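Local coordinates for protein SusD homolog (PDB 3SGH) that probably binds glycans at the outer surface of the bacterium, as a SusD-like lipoprotein of a gut Bacteroides, at residues Q175-N189 with G217-T231. Sequence-based numbering, arbitrary orientation. Where two conformers were deposited one is given.
Sequences QFYKGDCSKWLKFAN and GGVMESVGDSSYDTT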
loop_
_atom_site.group_PDB
_atom_site.type_symbol
_atom_site.label_atom_id
_atom_site.label_comp_id
_atom_site.label_asym_id
_atom_site.label_seq_id
_atom_site.Cartn_x
_atom_site.Cartn_y
_atom_site.Cartn_z
ATOM N N GLN A 175 19.037 0.544 -8.056
ATOM C CA GLN A 175 18.555 -0.767 -8.475
ATOM C C GLN A 175 17.158 -0.779 -9.092
ATOM O O GLN A 175 16.714 -1.809 -9.611
ATOM C CB GLN A 175 18.584 -1.747 -7.297
ATOM C CG GLN A 175 17.583 -1.503 -6.155
ATOM C CD GLN A 175 18.123 -0.686 -5.005
ATOM O OE1 GLN A 175 18.963 0.211 -5.194
ATOM N NE2 GLN A 175 17.622 -0.967 -3.792
ATOM N N PHE A 176 16.454 0.344 -9.002
ATOM C CA PHE A 176 15.078 0.439 -9.527
ATOM C C PHE A 176 15.077 0.723 -11.024
ATOM O O PHE A 176 14.475 -0.038 -11.816
ATOM C CB PHE A 176 14.323 1.524 -8.743
ATOM C CG PHE A 176 14.320 1.261 -7.258
ATOM C CD1 PHE A 176 13.348 0.438 -6.679
ATOM C CD2 PHE A 176 15.324 1.759 -6.465
ATOM C CE1 PHE A 176 13.374 0.164 -5.327
ATOM C CE2 PHE A 176 15.365 1.472 -5.109
ATOM C CZ PHE A 176 14.385 0.689 -4.533
ATOM N N TYR A 177 15.788 1.774 -11.405
ATOM C CA TYR A 177 15.824 2.235 -12.796
ATOM C C TYR A 177 17.208 2.541 -13.361
ATOM O O TYR A 177 17.316 3.126 -14.442
ATOM C CB TYR A 177 14.980 3.476 -12.877
ATOM C CG TYR A 177 13.498 3.308 -12.560
ATOM C CD1 TYR A 177 12.715 2.348 -13.211
ATOM C CD2 TYR A 177 12.859 4.184 -11.693
ATOM C CE1 TYR A 177 11.341 2.244 -12.971
ATOM C CE2 TYR A 177 11.462 4.080 -11.448
ATOM C CZ TYR A 177 10.716 3.124 -12.102
ATOM O OH TYR A 177 9.368 3.076 -11.858
ATOM N N LYS A 178 18.265 2.161 -12.647
ATOM C CA LYS A 178 19.659 2.263 -13.149
ATOM C C LYS A 178 20.018 3.684 -13.607
ATOM O O LYS A 178 20.787 3.893 -14.568
ATOM C CB LYS A 178 19.858 1.258 -14.277
ATOM C CG LYS A 178 19.605 -0.205 -13.867
ATOM C CD LYS A 178 19.945 -1.186 -15.040
ATOM C CE LYS A 178 20.306 -2.645 -14.559
ATOM N NZ LYS A 178 19.185 -3.346 -13.811
ATOM N N GLY A 179 19.442 4.665 -12.927
ATOM C CA GLY A 179 19.725 6.080 -13.174
ATOM C C GLY A 179 18.895 6.781 -14.203
ATOM O O GLY A 179 19.122 7.945 -14.462
ATOM N N ASP A 180 17.932 6.079 -14.796
ATOM C CA ASP A 180 17.074 6.654 -15.796
ATOM C C ASP A 180 16.056 7.616 -15.157
ATOM O O ASP A 180 15.019 7.183 -14.607
ATOM C CB ASP A 180 16.380 5.554 -16.584
ATOM C CG ASP A 180 15.583 6.092 -17.766
ATOM O OD1 ASP A 180 15.191 7.306 -17.815
ATOM O OD2 ASP A 180 15.325 5.286 -18.680
ATOM N N CYS A 181 16.338 8.914 -15.237
ATOM C CA CYS A 181 15.448 9.918 -14.633
ATOM C C CYS A 181 14.105 10.063 -15.323
ATOM O O CYS A 181 13.169 10.607 -14.711
ATOM C CB CYS A 181 16.128 11.292 -14.548
ATOM S SG CYS A 181 17.517 11.227 -13.330
ATOM N N SER A 182 13.970 9.603 -16.567
ATOM C CA SER A 182 12.646 9.587 -17.190
ATOM C C SER A 182 11.738 8.571 -16.506
ATOM O O SER A 182 10.554 8.803 -16.392
ATOM C CB SER A 182 12.732 9.296 -18.686
ATOM O OG SER A 182 13.369 10.377 -19.329
ATOM N N LYS A 183 12.297 7.453 -16.052
ATOM C CA LYS A 183 11.505 6.436 -15.313
ATOM C C LYS A 183 11.158 6.977 -13.929
ATOM O O LYS A 183 10.007 6.874 -13.475
ATOM C CB LYS A 183 12.250 5.132 -15.149
ATOM C CG LYS A 183 12.508 4.349 -16.399
ATOM C CD LYS A 183 11.276 3.641 -16.932
ATOM C CE LYS A 183 11.574 2.766 -18.215
ATOM N NZ LYS A 183 12.403 1.544 -17.956
ATOM N N TRP A 184 12.133 7.603 -13.281
ATOM C CA TRP A 184 11.827 8.226 -12.002
ATOM C C TRP A 184 10.782 9.346 -12.117
ATOM O O TRP A 184 9.985 9.572 -11.198
ATOM C CB TRP A 184 13.060 8.748 -11.299
ATOM C CG TRP A 184 13.877 7.697 -10.642
ATOM C CD1 TRP A 184 15.095 7.260 -11.032
ATOM C CD2 TRP A 184 13.527 6.937 -9.477
ATOM N NE1 TRP A 184 15.555 6.286 -10.172
ATOM C CE2 TRP A 184 14.602 6.058 -9.215
ATOM C CE3 TRP A 184 12.416 6.928 -8.624
ATOM C CZ2 TRP A 184 14.598 5.181 -8.142
ATOM C CZ3 TRP A 184 12.409 6.033 -7.566
ATOM C CH2 TRP A 184 13.499 5.178 -7.339
ATOM N N LEU A 185 10.764 10.043 -13.241
ATOM C CA LEU A 185 9.803 11.152 -13.399
ATOM C C LEU A 185 8.389 10.604 -13.472
ATOM O O LEU A 185 7.484 11.163 -12.875
ATOM C CB LEU A 185 10.146 11.976 -14.649
ATOM C CG LEU A 185 9.332 13.266 -14.851
ATOM C CD1 LEU A 185 9.605 14.280 -13.771
ATOM C CD2 LEU A 185 9.640 13.865 -16.281
ATOM N N LYS A 186 8.191 9.528 -14.224
ATOM C CA LYS A 186 6.903 8.856 -14.296
ATOM C C LYS A 186 6.510 8.317 -12.934
ATOM O O LYS A 186 5.356 8.454 -12.525
ATOM C CB LYS A 186 6.908 7.737 -15.366
ATOM C CG LYS A 186 6.903 8.278 -16.784
ATOM C CD LYS A 186 6.918 7.156 -17.837
ATOM C CE LYS A 186 8.318 6.535 -17.890
ATOM N NZ LYS A 186 8.754 5.932 -19.196
ATOM N N PHE A 187 7.486 7.727 -12.231
ATOM C CA PHE A 187 7.261 7.226 -10.848
ATOM C C PHE A 187 6.778 8.371 -9.959
ATOM O O PHE A 187 5.745 8.259 -9.238
ATOM C CB PHE A 187 8.541 6.605 -10.286
ATOM C CG PHE A 187 8.400 6.064 -8.892
ATOM C CD1 PHE A 187 8.568 6.909 -7.796
ATOM C CD2 PHE A 187 8.224 4.700 -8.677
ATOM C CE1 PHE A 187 8.457 6.418 -6.463
ATOM C CE2 PHE A 187 8.109 4.190 -7.370
ATOM C CZ PHE A 187 8.234 5.064 -6.248
ATOM N N ALA A 188 7.483 9.490 -10.030
ATOM C CA ALA A 188 7.165 10.633 -9.190
ATOM C C ALA A 188 5.757 11.200 -9.483
ATOM O O ALA A 188 5.015 11.535 -8.557
ATOM C CB ALA A 188 8.235 11.712 -9.302
ATOM N N ASN A 189 5.416 11.341 -10.757
ATOM C CA ASN A 189 4.070 11.812 -11.132
ATOM C C ASN A 189 2.982 10.830 -10.771
ATOM O O ASN A 189 1.882 11.238 -10.393
ATOM C CB ASN A 189 4.026 12.190 -12.615
ATOM C CG ASN A 189 4.634 13.571 -12.857
ATOM O OD1 ASN A 189 4.157 14.558 -12.313
ATOM N ND2 ASN A 189 5.694 13.633 -13.657
ATOM N N GLY A 217 2.371 15.864 -16.309
ATOM C CA GLY A 217 3.771 15.588 -16.061
ATOM C C GLY A 217 4.162 14.270 -16.712
ATOM O O GLY A 217 5.270 14.141 -17.233
ATOM N N GLY A 218 3.264 13.289 -16.634
ATOM C CA GLY A 218 3.430 12.007 -17.285
ATOM C C GLY A 218 3.517 10.886 -16.260
ATOM O O GLY A 218 4.504 10.794 -15.523
ATOM N N VAL A 219 2.511 10.030 -16.229
ATOM C CA VAL A 219 2.506 8.908 -15.278
ATOM C C VAL A 219 2.995 7.646 -15.995
ATOM O O VAL A 219 3.273 7.653 -17.215
ATOM C CB VAL A 219 1.096 8.713 -14.660
ATOM C CG1 VAL A 219 0.691 9.931 -13.782
ATOM C CG2 VAL A 219 0.031 8.479 -15.768
HETATM N N MSE A 220 3.091 6.550 -15.258
HETATM C CA MSE A 220 3.492 5.266 -15.865
HETATM C C MSE A 220 2.459 4.851 -16.915
HETATM O O MSE A 220 1.244 5.051 -16.733
HETATM C CB MSE A 220 3.609 4.167 -14.819
HETATM C CG MSE A 220 4.676 4.378 -13.801
HETATM SE SE MSE A 220 4.663 2.907 -12.560
HETATM C CE MSE A 220 6.127 3.597 -11.497
ATOM N N GLU A 221 2.942 4.297 -18.027
ATOM C CA GLU A 221 2.074 3.915 -19.150
ATOM C C GLU A 221 2.237 2.475 -19.631
ATOM O O GLU A 221 1.294 1.937 -20.200
ATOM C CB GLU A 221 2.300 4.827 -20.341
ATOM C CG GLU A 221 1.916 6.259 -20.064
ATOM C CD GLU A 221 0.412 6.492 -20.044
ATOM O OE1 GLU A 221 -0.384 5.515 -20.056
ATOM O OE2 GLU A 221 0.009 7.690 -20.040
ATOM N N SER A 222 3.367 1.855 -19.328
ATOM C CA SER A 222 3.637 0.486 -19.775
ATOM C C SER A 222 4.354 -0.311 -18.705
ATOM O O SER A 222 4.939 0.265 -17.758
ATOM C CB SER A 222 4.500 0.505 -21.032
ATOM O OG SER A 222 5.778 1.044 -20.759
ATOM N N VAL A 223 4.319 -1.631 -18.837
ATOM C CA VAL A 223 4.925 -2.521 -17.816
ATOM C C VAL A 223 6.413 -2.260 -17.576
ATOM O O VAL A 223 6.892 -2.463 -16.459
ATOM C CB VAL A 223 4.653 -4.030 -18.084
ATOM C CG1 VAL A 223 3.165 -4.315 -17.985
ATOM C CG2 VAL A 223 5.217 -4.481 -19.427
ATOM N N GLY A 224 7.128 -1.773 -18.589
ATOM C CA GLY A 224 8.550 -1.419 -18.441
ATOM C C GLY A 224 8.787 -0.236 -17.515
ATOM O O GLY A 224 9.909 0.049 -17.130
ATOM N N ASP A 225 7.718 0.471 -17.179
ATOM C CA ASP A 225 7.796 1.592 -16.276
ATOM C C ASP A 225 7.706 1.214 -14.782
ATOM O O ASP A 225 8.048 2.020 -13.895
ATOM C CB ASP A 225 6.659 2.577 -16.585
ATOM C CG ASP A 225 6.753 3.202 -17.978
ATOM O OD1 ASP A 225 7.841 3.236 -18.556
ATOM O OD2 ASP A 225 5.706 3.694 -18.505
ATOM N N SER A 226 7.204 0.017 -14.501
ATOM C CA SER A 226 6.969 -0.416 -13.137
ATOM C C SER A 226 8.258 -0.451 -12.344
ATOM O O SER A 226 9.320 -0.749 -12.892
ATOM C CB SER A 226 6.340 -1.815 -13.137
ATOM O OG SER A 226 5.021 -1.751 -13.756
ATOM N N SER A 227 8.156 -0.178 -11.049
ATOM C CA SER A 227 9.304 -0.163 -10.152
ATOM C C SER A 227 9.346 -1.391 -9.270
ATOM O O SER A 227 8.350 -1.687 -8.542
ATOM C CB SER A 227 9.243 1.063 -9.230
ATOM O OG SER A 227 10.331 1.039 -8.326
ATOM N N TYR A 228 10.505 -2.046 -9.306
ATOM C CA TYR A 228 10.853 -3.174 -8.414
ATOM C C TYR A 228 12.226 -2.957 -7.725
ATOM O O TYR A 228 13.122 -2.347 -8.302
ATOM C CB TYR A 228 10.979 -4.436 -9.197
ATOM C CG TYR A 228 9.717 -4.988 -9.813
ATOM C CD1 TYR A 228 9.287 -4.530 -11.048
ATOM C CD2 TYR A 228 9.021 -6.023 -9.214
ATOM C CE1 TYR A 228 8.129 -5.041 -11.645
ATOM C CE2 TYR A 228 7.908 -6.594 -9.837
ATOM C CZ TYR A 228 7.466 -6.083 -11.046
ATOM O OH TYR A 228 6.358 -6.605 -11.668
ATOM N N ASP A 229 12.379 -3.459 -6.505
ATOM C CA ASP A 229 13.667 -3.366 -5.801
ATOM C C ASP A 229 14.470 -4.559 -6.314
ATOM O O ASP A 229 14.414 -5.650 -5.767
ATOM C CB ASP A 229 13.465 -3.379 -4.278
ATOM C CG ASP A 229 14.742 -3.053 -3.503
ATOM O OD1 ASP A 229 15.856 -3.279 -4.065
ATOM O OD2 ASP A 229 14.614 -2.625 -2.351
ATOM N N THR A 230 15.156 -4.359 -7.423
ATOM C CA THR A 230 15.673 -5.491 -8.182
ATOM C C THR A 230 16.729 -6.309 -7.444
ATOM O O THR A 230 16.933 -7.501 -7.786
ATOM C CB THR A 230 16.243 -5.087 -9.565
ATOM O OG1 THR A 230 17.419 -4.307 -9.390
ATOM C CG2 THR A 230 15.169 -4.326 -10.436
ATOM N N THR A 231 17.431 -5.676 -6.509
ATOM C CA THR A 231 18.452 -6.371 -5.699
ATOM C C THR A 231 17.936 -6.752 -4.314
ATOM O O THR A 231 18.697 -7.214 -3.474
ATOM C CB THR A 231 19.645 -5.478 -5.548
ATOM O OG1 THR A 231 19.242 -4.268 -4.916
ATOM C CG2 THR A 231 20.288 -5.162 -6.949
HETATM O O HOH W 1 12.232 -1.425 -11.718
HETATM O O HOH W 2 8.506 4.713 -14.652
HETATM O O HOH W 3 6.074 5.127 -20.691
HETATM O O HOH W 4 6.829 16.060 -14.912
#
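Asp225 O lies at the edge of the Tyr177 ring, near its plane, where OH donates to it at 2.6 Å. Lys183 CB covers the centre of one face of this ring, and Trp184 CD2 meets its edge in plane. Tyrosine suits the place: its flat ring packs under Lys183 CB, while the hydroxyl and a water that also donates to Lys183 O both serve Asp225 O. The Phe176 ring carries Gln175 CG on one face, offset toward the rim, and its CD1 comes within 3.2 Å of Tyr228 O. On the Phe187 ring, Trp184 CZ3 lies over one face; CD2 is 3.7 Å from the CE methyl of selenomethionine Met220, whose extended chain runs alongside.

In the alpha-alpha superhelix of this SusD-like protein, the start of helix 181-198 and the loop before it pack against the chain leaving helix 204-217, which leads into strand 227-229, paired antiparallel with strand 314-317. Gly218 makes that exit with positive phi, where a CB would jam against the preceding carbonyl O.

Lysine gives position 186 a long chain with a charged end; its bend at chi3 (-74°) turns that end across Asp225, and NZ meets OD1 from above the carboxylate plane in a 2.9 Å salt bridge. Glu221 N and Ser222 N hold OD2 and so help to set the carboxylate's rotation; a water bridges OD2 and NZ. Lys183 NZ donates to Gly224 O. Glutamine suits position 175 because its amide N-H, from NE2, reaches Asp229 OD1 (2.9 Å, 161°), while Thr230 OG1 donates to Gln175 O. A water donates to Phe176 O and Ser226 O and accepts from Tyr228 N, tying loop to strand.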